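Local coordinates for protein erythropoietin (Homo sapiens, PDB 1EER) that is a secreted hormone that binds and dimerises its receptor, activating JAK2 and so controlling the proliferation and differentiation of red blood cells, at residues A19-E23 and F142-S146; G28-C33 and P87-L91; K38-P42 and L69-A73; V74-Q78 and V95-V99. The protein carries 5 engineered substitutions. One frame throughout, in Å; residues are numbered along the deposited sequence.

Interaction 1 (A19-E23 and F142-S146)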
loop_
_atom_site.group_PDB
_atom_site.type_symbol
_atom_site.label_atom_id
_atom_site.label_comp_id
_atom_site.label_asym_id
_atom_site.label_seq_id
_atom_site.Cartn_x
_atom_site.Cartn_y
_atom_site.Cartn_z
ATOM N N ALA A 19 3.546 4.891 -4.694
ATOM C CA ALA A 19 4.731 5.705 -4.444
ATOM C C ALA A 19 5.980 4.846 -4.243
ATOM O O ALA A 19 7.075 5.218 -4.679
ATOM C CB ALA A 19 4.503 6.606 -3.234
ATOM N N LYS A 20 5.813 3.695 -3.590
ATOM C CA LYS A 20 6.922 2.772 -3.346
ATOM C C LYS A 20 7.458 2.286 -4.687
ATOM O O LYS A 20 8.669 2.246 -4.908
ATOM C CB LYS A 20 6.435 1.580 -2.516
ATOM C CG LYS A 20 7.496 0.553 -2.158
ATOM C CD LYS A 20 7.003 -0.313 -1.004
ATOM C CE LYS A 20 7.650 -1.677 -1.008
ATOM N NZ LYS A 20 9.076 -1.618 -0.588
ATOM N N GLU A 21 6.545 1.930 -5.589
ATOM C CA GLU A 21 6.934 1.443 -6.904
ATOM C C GLU A 21 7.610 2.565 -7.685
ATOM O O GLU A 21 8.593 2.342 -8.391
ATOM C CB GLU A 21 5.708 0.912 -7.654
ATOM C CG GLU A 21 6.005 0.335 -9.032
ATOM C CD GLU A 21 6.916 -0.885 -8.995
ATOM O OE1 GLU A 21 7.080 -1.474 -7.906
ATOM O OE2 GLU A 21 7.469 -1.254 -10.057
ATOM N N ALA A 22 7.093 3.778 -7.545
ATOM C CA ALA A 22 7.677 4.918 -8.238
ATOM C C ALA A 22 9.109 5.084 -7.732
ATOM O O ALA A 22 10.057 5.122 -8.519
ATOM C CB ALA A 22 6.860 6.179 -7.957
ATOM N N GLU A 23 9.259 5.178 -6.413
ATOM C CA GLU A 23 10.572 5.338 -5.801
ATOM C C GLU A 23 11.496 4.182 -6.195
ATOM O O GLU A 23 12.639 4.396 -6.619
ATOM C CB GLU A 23 10.430 5.416 -4.274
ATOM C CG GLU A 23 11.712 5.154 -3.490
ATOM C CD GLU A 23 11.886 3.679 -3.158
ATOM O OE1 GLU A 23 11.008 3.124 -2.457
ATOM O OE2 GLU A 23 12.891 3.072 -3.601
ATOM N N PHE A 142 10.593 11.242 -6.466
ATOM C CA PHE A 142 9.780 10.093 -6.125
ATOM C C PHE A 142 10.090 9.496 -4.759
ATOM O O PHE A 142 9.188 8.988 -4.095
ATOM C CB PHE A 142 9.901 9.040 -7.221
ATOM C CG PHE A 142 9.026 9.317 -8.406
ATOM C CD1 PHE A 142 7.649 9.446 -8.249
ATOM C CD2 PHE A 142 9.573 9.484 -9.670
ATOM C CE1 PHE A 142 6.823 9.746 -9.344
ATOM C CE2 PHE A 142 8.755 9.783 -10.776
ATOM C CZ PHE A 142 7.381 9.915 -10.610
ATOM N N ARG A 143 11.352 9.550 -4.337
ATOM C CA ARG A 143 11.719 9.027 -3.027
ATOM C C ARG A 143 11.041 9.899 -1.971
ATOM O O ARG A 143 10.544 9.405 -0.957
ATOM C CB ARG A 143 13.240 9.057 -2.844
ATOM C CG ARG A 143 13.704 8.682 -1.435
ATOM C CD ARG A 143 15.230 8.621 -1.340
ATOM N NE ARG A 143 15.870 9.930 -1.488
ATOM C CZ ARG A 143 16.693 10.246 -2.483
ATOM N NH1 ARG A 143 16.972 9.350 -3.416
ATOM N NH2 ARG A 143 17.249 11.455 -2.539
ATOM N N VAL A 144 11.008 11.202 -2.222
ATOM C CA VAL A 144 10.374 12.149 -1.306
ATOM C C VAL A 144 8.852 11.903 -1.293
ATOM O O VAL A 144 8.200 11.972 -0.244
ATOM C CB VAL A 144 10.664 13.630 -1.751
ATOM C CG1 VAL A 144 9.659 14.587 -1.124
ATOM C CG2 VAL A 144 12.083 14.030 -1.371
ATOM N N TYR A 145 8.299 11.628 -2.474
ATOM C CA TYR A 145 6.875 11.364 -2.633
ATOM C C TYR A 145 6.488 10.196 -1.729
ATOM O O TYR A 145 5.522 10.288 -0.977
ATOM C CB TYR A 145 6.573 11.033 -4.106
ATOM C CG TYR A 145 5.165 10.551 -4.398
ATOM C CD1 TYR A 145 4.053 11.263 -3.951
ATOM C CD2 TYR A 145 4.949 9.411 -5.170
ATOM C CE1 TYR A 145 2.753 10.857 -4.272
ATOM C CE2 TYR A 145 3.649 8.989 -5.499
ATOM C CZ TYR A 145 2.557 9.720 -5.045
ATOM O OH TYR A 145 1.277 9.314 -5.356
ATOM N N SER A 146 7.258 9.108 -1.801
ATOM C CA SER A 146 7.011 7.912 -0.983
ATOM C C SER A 146 7.247 8.157 0.515
ATOM O O SER A 146 6.409 7.801 1.342
ATOM C CB SER A 146 7.904 6.755 -1.460
ATOM O OG SER A 146 7.734 5.601 -0.655
HETATM O O HOH W 1 9.881 4.308 -0.241
#
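The methyls of Ala19 and Ala22, on helix 9-25, each meet one aromatic ring of segment 142-146. Ala19 CB reaches Tyr145 CE2 at 3.4 Å, lying obliquely to the ring, and Ala22 CB approaches Phe142 CD1 at the same 3.4 Å. Alanines and rings are both three residues apart, and the antiparallel pairing matches each ring to its own alanine. Further packing comes from Ser146, whose CB lies 3.8 Å from Ala19 CB, and from the aliphatic part of Glu23, whose CG is 3.9 Å from Arg143 CA. The local axes are 8.0 Å apart and nearly antiparallel, at 156°. No direct hydrogen bond crosses the interface; its polar link is a water that donates to Glu23 OE1 at 2.8 Å and also hydrogen-bonds Ser146 OG, at a short 2.5 Å. The bend of the Glu23 chain at chi2 (-90°) helps turn its carboxylate to this water. Arg143 carries its guanidinium away, into a salt bridge with an acidic side chain of another protein chain. Within the four-helix bundle, helix 91-111 packs on both rings, through Leu91, His94 and Val95 against Phe142 and Leu102 against Tyr145.

Interaction 2 (G28-C33 and P87-L91); sequences GCAEHC and PWEPL
Cys33 SG is anti to its carbonyl carbon (chi1 -69°) and Trp88 has an unusual chi1 of -129°; together these bring the sulfur over the indole, a sulfur-aromatic contact built on the disulfide that closes the small Cys29-Cys33 loop. Cys33 SG stands over the five-membered ring, 3.5 Å from its centroid. The second sulfur, Cys29 SG, comes in more obliquely, 3.7 Å from Trp88 NE1. Farther along the same indole, Gly28 O lies 3.0 Å from Trp88 CZ2, oblique to the ring. Pro90 CD lies over the rim of the face opposite Cys29 O, so that the indole sits between the disulfide loop and its own chain. His32 closes the type II' beta turn that begins at Cys29; its ring is near parallel to the six-membered ring of Trp88 but slid aside, with little overlap. The contact joins the loop between helix 9-25 and strand 34-41 to the one before helix 91-111, at one end of the bundle. Cys33 is further tied to Phe138 by backbone hydrogen bonding, and Cys29 packs on Arg139. The imidazole is held within its own loop by a hydrogen bond from His32 ND1 to Cys29 O, 3.1 Å long and bent to 137° at the hydrogen.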
loop_
_atom_site.group_PDB
_atom_site.type_symbol
_atom_site.label_atom_id
_atom_site.label_comp_id
_atom_site.label_asym_id
_atom_site.label_seq_id
_atom_site.Cartn_x
_atom_site.Cartn_y
_atom_site.Cartn_z
ATOM N N GLY A 28 16.824 2.936 -10.592
ATOM C CA GLY A 28 17.615 2.460 -11.715
ATOM C C GLY A 28 17.677 3.543 -12.777
ATOM O O GLY A 28 17.887 3.274 -13.957
ATOM N N CYS A 29 17.502 4.783 -12.328
ATOM C CA CYS A 29 17.484 5.967 -13.184
ATOM C C CYS A 29 18.695 6.201 -14.075
ATOM O O CYS A 29 18.570 6.254 -15.303
ATOM C CB CYS A 29 17.264 7.211 -12.328
ATOM S SG CYS A 29 15.553 7.811 -12.351
ATOM N N ALA A 30 19.854 6.368 -13.448
ATOM C CA ALA A 30 21.109 6.624 -14.151
ATOM C C ALA A 30 21.264 8.115 -14.462
ATOM O O ALA A 30 21.139 8.958 -13.572
ATOM C CB ALA A 30 21.188 5.795 -15.445
ATOM N N GLU A 31 21.536 8.433 -15.724
ATOM C CA GLU A 31 21.719 9.816 -16.149
ATOM C C GLU A 31 20.534 10.261 -16.993
ATOM O O GLU A 31 20.570 11.322 -17.612
ATOM C CB GLU A 31 23.000 9.945 -16.983
ATOM C CG GLU A 31 24.292 9.971 -16.175
ATOM C CD GLU A 31 24.773 11.382 -15.882
ATOM O OE1 GLU A 31 24.376 11.938 -14.836
ATOM O OE2 GLU A 31 25.547 11.936 -16.696
ATOM N N HIS A 32 19.482 9.449 -17.010
ATOM C CA HIS A 32 18.303 9.741 -17.814
ATOM C C HIS A 32 17.155 10.327 -17.004
ATOM O O HIS A 32 16.020 10.363 -17.482
ATOM C CB HIS A 32 17.818 8.459 -18.501
ATOM C CG HIS A 32 18.919 7.541 -18.947
ATOM N ND1 HIS A 32 19.153 6.314 -18.359
ATOM C CD2 HIS A 32 19.825 7.654 -19.948
ATOM C CE1 HIS A 32 20.154 5.713 -18.976
ATOM N NE2 HIS A 32 20.579 6.504 -19.944
ATOM N N CYS A 33 17.443 10.800 -15.794
ATOM C CA CYS A 33 16.389 11.335 -14.932
ATOM C C CYS A 33 16.541 12.741 -14.357
ATOM O O CYS A 33 15.875 13.060 -13.371
ATOM C CB CYS A 33 16.153 10.392 -13.752
ATOM S SG CYS A 33 15.413 8.775 -14.135
ATOM N N PRO A 87 15.239 10.972 -22.144
ATOM C CA PRO A 87 15.100 9.541 -21.837
ATOM C C PRO A 87 14.005 9.085 -20.858
ATOM O O PRO A 87 12.938 9.694 -20.732
ATOM C CB PRO A 87 16.499 9.147 -21.345
ATOM C CG PRO A 87 17.064 10.412 -20.801
ATOM C CD PRO A 87 16.542 11.500 -21.692
ATOM N N TRP A 88 14.311 7.978 -20.192
ATOM C CA TRP A 88 13.449 7.331 -19.216
ATOM C C TRP A 88 11.970 7.196 -19.559
ATOM O O TRP A 88 11.140 8.036 -19.210
ATOM C CB TRP A 88 13.623 7.980 -17.840
ATOM C CG TRP A 88 13.892 6.950 -16.784
ATOM C CD1 TRP A 88 13.345 6.883 -15.531
ATOM C CD2 TRP A 88 14.740 5.806 -16.911
ATOM N NE1 TRP A 88 13.800 5.767 -14.869
ATOM C CE2 TRP A 88 14.658 5.087 -15.692
ATOM C CE3 TRP A 88 15.562 5.317 -17.934
ATOM C CZ2 TRP A 88 15.366 3.905 -15.471
ATOM C CZ3 TRP A 88 16.266 4.142 -17.715
ATOM C CH2 TRP A 88 16.163 3.449 -16.491
ATOM N N GLU A 89 11.664 6.093 -20.233
ATOM C CA GLU A 89 10.313 5.741 -20.638
ATOM C C GLU A 89 9.387 5.430 -19.454
ATOM O O GLU A 89 8.172 5.639 -19.540
ATOM C CB GLU A 89 10.368 4.521 -21.563
ATOM C CG GLU A 89 9.009 3.989 -21.994
ATOM C CD GLU A 89 8.670 4.352 -23.433
ATOM O OE1 GLU A 89 9.027 5.472 -23.866
ATOM O OE2 GLU A 89 8.048 3.520 -24.132
ATOM N N PRO A 90 9.941 4.910 -18.340
ATOM C CA PRO A 90 9.103 4.588 -17.179
ATOM C C PRO A 90 8.498 5.783 -16.457
ATOM O O PRO A 90 7.394 5.700 -15.922
ATOM C CB PRO A 90 10.041 3.798 -16.260
ATOM C CG PRO A 90 11.260 3.482 -17.089
ATOM C CD PRO A 90 11.352 4.563 -18.099
ATOM N N LEU A 91 9.225 6.892 -16.445
ATOM C CA LEU A 91 8.794 8.105 -15.756
ATOM C C LEU A 91 7.351 8.560 -15.957
ATOM O O LEU A 91 6.667 8.892 -14.995
ATOM C CB LEU A 91 9.718 9.267 -16.124
ATOM C CG LEU A 91 11.076 9.313 -15.426
ATOM C CD1 LEU A 91 11.839 10.536 -15.884
ATOM C CD2 LEU A 91 10.884 9.331 -13.928
#

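Interaction 3 (K38-P42 and L69-A73). Engineered in segment 38-42: Lys38 (natural residue Asn).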
loop_
_atom_site.group_PDB
_atom_site.type_symbol
_atom_site.label_atom_id
_atom_site.label_comp_id
_atom_site.label_asym_id
_atom_site.label_seq_id
_atom_site.Cartn_x
_atom_site.Cartn_y
_atom_site.Cartn_z
ATOM N N LYS A 38 16.355 22.826 -9.947
ATOM C CA LYS A 38 16.035 22.460 -8.572
ATOM C C LYS A 38 14.553 22.687 -8.235
ATOM O O LYS A 38 14.091 23.828 -8.134
ATOM C CB LYS A 38 16.908 23.255 -7.593
ATOM C CG LYS A 38 18.369 23.394 -8.008
ATOM C CD LYS A 38 18.713 24.823 -8.466
ATOM C CE LYS A 38 17.509 25.575 -9.077
ATOM N NZ LYS A 38 17.454 25.551 -10.576
ATOM N N ILE A 39 13.814 21.594 -8.070
ATOM C CA ILE A 39 12.400 21.674 -7.723
ATOM C C ILE A 39 12.276 21.592 -6.205
ATOM O O ILE A 39 12.713 20.616 -5.587
ATOM C CB ILE A 39 11.596 20.514 -8.363
ATOM C CG1 ILE A 39 11.790 20.536 -9.878
ATOM C CG2 ILE A 39 10.115 20.627 -7.995
ATOM C CD1 ILE A 39 10.812 19.672 -10.639
ATOM N N THR A 40 11.696 22.625 -5.605
ATOM C CA THR A 40 11.515 22.656 -4.162
ATOM C C THR A 40 10.565 21.536 -3.734
ATOM O O THR A 40 9.541 21.299 -4.365
ATOM C CB THR A 40 10.938 24.005 -3.719
ATOM O OG1 THR A 40 11.797 25.058 -4.174
ATOM C CG2 THR A 40 10.818 24.063 -2.198
ATOM N N VAL A 41 10.905 20.845 -2.655
ATOM C CA VAL A 41 10.080 19.743 -2.176
ATOM C C VAL A 41 9.888 19.867 -0.677
ATOM O O VAL A 41 10.600 20.620 -0.018
ATOM C CB VAL A 41 10.746 18.387 -2.495
ATOM C CG1 VAL A 41 10.671 18.122 -3.990
ATOM C CG2 VAL A 41 12.200 18.396 -2.039
ATOM N N PRO A 42 8.919 19.142 -0.109
ATOM C CA PRO A 42 8.784 19.308 1.341
ATOM C C PRO A 42 9.823 18.476 2.097
ATOM O O PRO A 42 10.564 17.691 1.501
ATOM C CB PRO A 42 7.350 18.856 1.624
ATOM C CG PRO A 42 7.013 17.916 0.488
ATOM C CD PRO A 42 7.945 18.184 -0.665
ATOM N N LEU A 69 2.942 21.545 -1.368
ATOM C CA LEU A 69 4.233 21.805 -1.995
ATOM C C LEU A 69 4.595 20.632 -2.888
ATOM O O LEU A 69 5.109 20.810 -3.997
ATOM C CB LEU A 69 5.290 22.016 -0.899
ATOM C CG LEU A 69 6.805 21.956 -1.130
ATOM C CD1 LEU A 69 7.190 22.608 -2.432
ATOM C CD2 LEU A 69 7.493 22.655 0.032
ATOM N N LEU A 70 4.307 19.431 -2.390
ATOM C CA LEU A 70 4.561 18.182 -3.103
ATOM C C LEU A 70 3.793 18.157 -4.426
ATOM O O LEU A 70 4.342 17.806 -5.473
ATOM C CB LEU A 70 4.134 16.988 -2.235
ATOM C CG LEU A 70 5.120 15.830 -1.998
ATOM C CD1 LEU A 70 4.368 14.623 -1.456
ATOM C CD2 LEU A 70 5.843 15.451 -3.282
ATOM N N SER A 71 2.518 18.519 -4.372
ATOM C CA SER A 71 1.688 18.547 -5.574
ATOM C C SER A 71 2.311 19.473 -6.617
ATOM O O SER A 71 2.368 19.145 -7.805
ATOM C CB SER A 71 0.279 19.040 -5.237
ATOM O OG SER A 71 -0.393 18.137 -4.381
ATOM N N GLU A 72 2.780 20.631 -6.165
ATOM C CA GLU A 72 3.393 21.604 -7.061
ATOM C C GLU A 72 4.685 21.043 -7.635
ATOM O O GLU A 72 5.008 21.282 -8.803
ATOM C CB GLU A 72 3.697 22.909 -6.322
ATOM C CG GLU A 72 2.497 23.574 -5.672
ATOM C CD GLU A 72 2.895 24.751 -4.794
ATOM O OE1 GLU A 72 3.809 25.501 -5.190
ATOM O OE2 GLU A 72 2.299 24.927 -3.708
ATOM N N ALA A 73 5.421 20.300 -6.809
ATOM C CA ALA A 73 6.678 19.711 -7.250
ATOM C C ALA A 73 6.415 18.690 -8.351
ATOM O O ALA A 73 7.080 18.673 -9.388
ATOM C CB ALA A 73 7.374 19.052 -6.087
#
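Strand 34-41 belongs to the long first crossover of this four-helix cytokine, and here residues 38-42 run along helix 56-82, the local axes of strand and helix nearly antiparallel at 157°. Pro42 and Leu69 touch, and Leu69 supplies much of the helix side of the contact. With CG anti to the backbone N (chi1 164°), Leu69 spreads its two methyls along the strand backbone: CD1 lies 3.3 Å from Thr40 O, while CD2 is 3.7 Å from Val41 O. The branch carbon itself, Leu69 CG, rests 3.7 Å from Pro42 N. Thr40 also offers its methyl to Leu69 CD1, the two side chains meeting at about a right angle. Farther round the proline ring, Pro42 CG sits 3.8 Å from Leu70 CG. One turn farther along the helix, Ala73 brings its small side chain close to the strand, where Thr40 O is 3.6 Å from Ala73 CB and Val41 CG1 also approaches that methyl. The segments share no hydrogen bond; the strand's backbone pairs instead with strand 133-137, Ile39 with Ala135 and Val41 with Ile133. Helix 138-161 also packs here, Val144 and Phe148 on Pro42 and Leu141 on Ala73. Near the start of segment 38-42, the branch methyl of Ile39, set anti to the backbone N, presses on the helix, with Ile39 CG2 3.6 Å from Ala73 CA.

Interaction 4 (V74-Q78 and V95-V99); sequences VLRGQ and VDKAV
Gln78 spans the groove between helices 56-82 and 91-111: its carbon chain meets Val95, and its amide reaches Val99 and Asp96. Its CB packs on Val95 CG1 at 3.7 Å, and CG stays near the same methyl. CG is anti to the backbone N (chi1 177°) and the chain runs on extended, which carries the amide across to Val99. There Gln78 CD and OE1 lie against Val99 CG2, the oxygen at 3.9 Å. At the tip, Gln78 NE2 comes 3.8 Å from Asp96 OD1, too far for a hydrogen bond, with amide and carboxylate planes turned 69° apart. Deeper in the interface, Val74 CG1 fits between two residues of the other helix, 3.6 Å from Ala98 CB and 3.8 Å from Val99 CG2. The other methyl of Val99 is used as well: CG1 meets Leu75 CD2 at 3.9 Å, the side chains crossing at about a right angle. The helices are antiparallel neighbours in the bundle, their local axes 9.6 Å apart and inclined at 146°. From helix 138-161, Phe138 packs on Val95 and Tyr145 on Ala98; on the outer side, Gln78 and Asp96 touch apolar side chains of another protein chain, to which Lys97 also forms a salt bridge. With no hydrogen bond between the segments, the contact depends on methyl packing, and even the polar Gln78 contributes mainly through its carbon chain and an amide lying near valine.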
loop_
_atom_site.group_PDB
_atom_site.type_symbol
_atom_site.label_atom_id
_atom_site.label_comp_id
_atom_site.label_asym_id
_atom_site.label_seq_id
_atom_site.Cartn_x
_atom_site.Cartn_y
_atom_site.Cartn_z
ATOM N N VAL A 74 5.424 17.840 -8.127
ATOM C CA VAL A 74 5.077 16.818 -9.100
ATOM C C VAL A 74 4.519 17.456 -10.387
ATOM O O VAL A 74 4.882 17.058 -11.500
ATOM C CB VAL A 74 4.058 15.826 -8.480
ATOM C CG1 VAL A 74 3.850 14.629 -9.397
ATOM C CG2 VAL A 74 4.564 15.360 -7.119
ATOM N N LEU A 75 3.646 18.446 -10.234
ATOM C CA LEU A 75 3.071 19.121 -11.393
ATOM C C LEU A 75 4.201 19.703 -12.234
ATOM O O LEU A 75 4.230 19.539 -13.455
ATOM C CB LEU A 75 2.117 20.217 -10.932
ATOM C CG LEU A 75 0.831 19.637 -10.348
ATOM C CD1 LEU A 75 0.048 20.697 -9.612
ATOM C CD2 LEU A 75 0.012 19.042 -11.464
ATOM N N ARG A 76 5.144 20.373 -11.578
ATOM C CA ARG A 76 6.283 20.942 -12.288
ATOM C C ARG A 76 7.051 19.822 -12.988
ATOM O O ARG A 76 7.478 19.962 -14.128
ATOM C CB ARG A 76 7.204 21.681 -11.315
ATOM C CG ARG A 76 7.448 23.144 -11.684
ATOM C CD ARG A 76 8.605 23.291 -12.668
ATOM N NE ARG A 76 8.140 23.452 -14.044
ATOM C CZ ARG A 76 8.878 23.953 -15.033
ATOM N NH1 ARG A 76 10.122 24.344 -14.805
ATOM N NH2 ARG A 76 8.371 24.064 -16.253
ATOM N N GLY A 77 7.221 18.698 -12.302
ATOM C CA GLY A 77 7.930 17.588 -12.904
ATOM C C GLY A 77 7.206 17.090 -14.137
ATOM O O GLY A 77 7.824 16.696 -15.127
ATOM N N GLN A 78 5.885 17.113 -14.075
ATOM C CA GLN A 78 5.069 16.665 -15.191
ATOM C C GLN A 78 5.263 17.555 -16.425
ATOM O O GLN A 78 5.434 17.061 -17.539
ATOM C CB GLN A 78 3.599 16.657 -14.774
ATOM C CG GLN A 78 2.634 16.268 -15.869
ATOM C CD GLN A 78 1.201 16.513 -15.467
ATOM O OE1 GLN A 78 0.898 17.491 -14.790
ATOM N NE2 GLN A 78 0.308 15.620 -15.876
ATOM N N VAL A 95 4.504 9.468 -12.941
ATOM C CA VAL A 95 4.187 10.881 -12.728
ATOM C C VAL A 95 2.676 11.117 -12.842
ATOM O O VAL A 95 2.094 11.883 -12.076
ATOM C CB VAL A 95 4.904 11.769 -13.763
ATOM C CG1 VAL A 95 4.417 13.199 -13.647
ATOM C CG2 VAL A 95 6.414 11.705 -13.552
ATOM N N ASP A 96 2.051 10.450 -13.807
ATOM C CA ASP A 96 0.621 10.582 -14.027
ATOM C C ASP A 96 -0.139 10.007 -12.836
ATOM O O ASP A 96 -1.182 10.528 -12.437
ATOM C CB ASP A 96 0.220 9.867 -15.324
ATOM C CG ASP A 96 0.553 10.687 -16.579
ATOM O OD1 ASP A 96 0.782 11.913 -16.463
ATOM O OD2 ASP A 96 0.584 10.099 -17.682
ATOM N N LYS A 97 0.382 8.932 -12.263
ATOM C CA LYS A 97 -0.256 8.341 -11.089
ATOM C C LYS A 97 -0.067 9.270 -9.873
ATOM O O LYS A 97 -0.963 9.408 -9.035
ATOM C CB LYS A 97 0.357 6.970 -10.787
ATOM C CG LYS A 97 0.080 5.914 -11.831
ATOM C CD LYS A 97 1.180 4.876 -11.838
ATOM C CE LYS A 97 0.696 3.587 -12.451
ATOM N NZ LYS A 97 -0.527 3.110 -11.767
ATOM N N ALA A 98 1.104 9.897 -9.786
ATOM C CA ALA A 98 1.430 10.805 -8.689
ATOM C C ALA A 98 0.530 12.034 -8.730
ATOM O O ALA A 98 -0.027 12.445 -7.708
ATOM C CB ALA A 98 2.900 11.222 -8.777
ATOM N N VAL A 99 0.392 12.626 -9.912
ATOM C CA VAL A 99 -0.463 13.794 -10.066
ATOM C C VAL A 99 -1.889 13.379 -9.700
ATOM O O VAL A 99 -2.602 14.088 -8.984
ATOM C CB VAL A 99 -0.435 14.322 -11.528
ATOM C CG1 VAL A 99 -1.478 15.425 -11.712
ATOM C CG2 VAL A 99 0.958 14.856 -11.862
#

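Interactions 1 and 3 are buried, interaction 4 is partly buried, and interaction 2 lies farthest from the centre of the chain, at the end of the bundle. Interactions 3 and 4 use successive parts of helix 56-82 and meet through Ile39 CD1, which packs near Gly77. Interaction 1 joins the set, since segment 142-146 touches all three of the others; Tyr145, for one, also packs on Leu70 of interaction 3. Interactions 2 and 3, by contrast, do not touch. None has a direct hydrogen bond across its segments. Chemistry follows position: methyls against rings with a bridging water in 1, aliphatic packing in 3 and 4, sulfur on indole in 2.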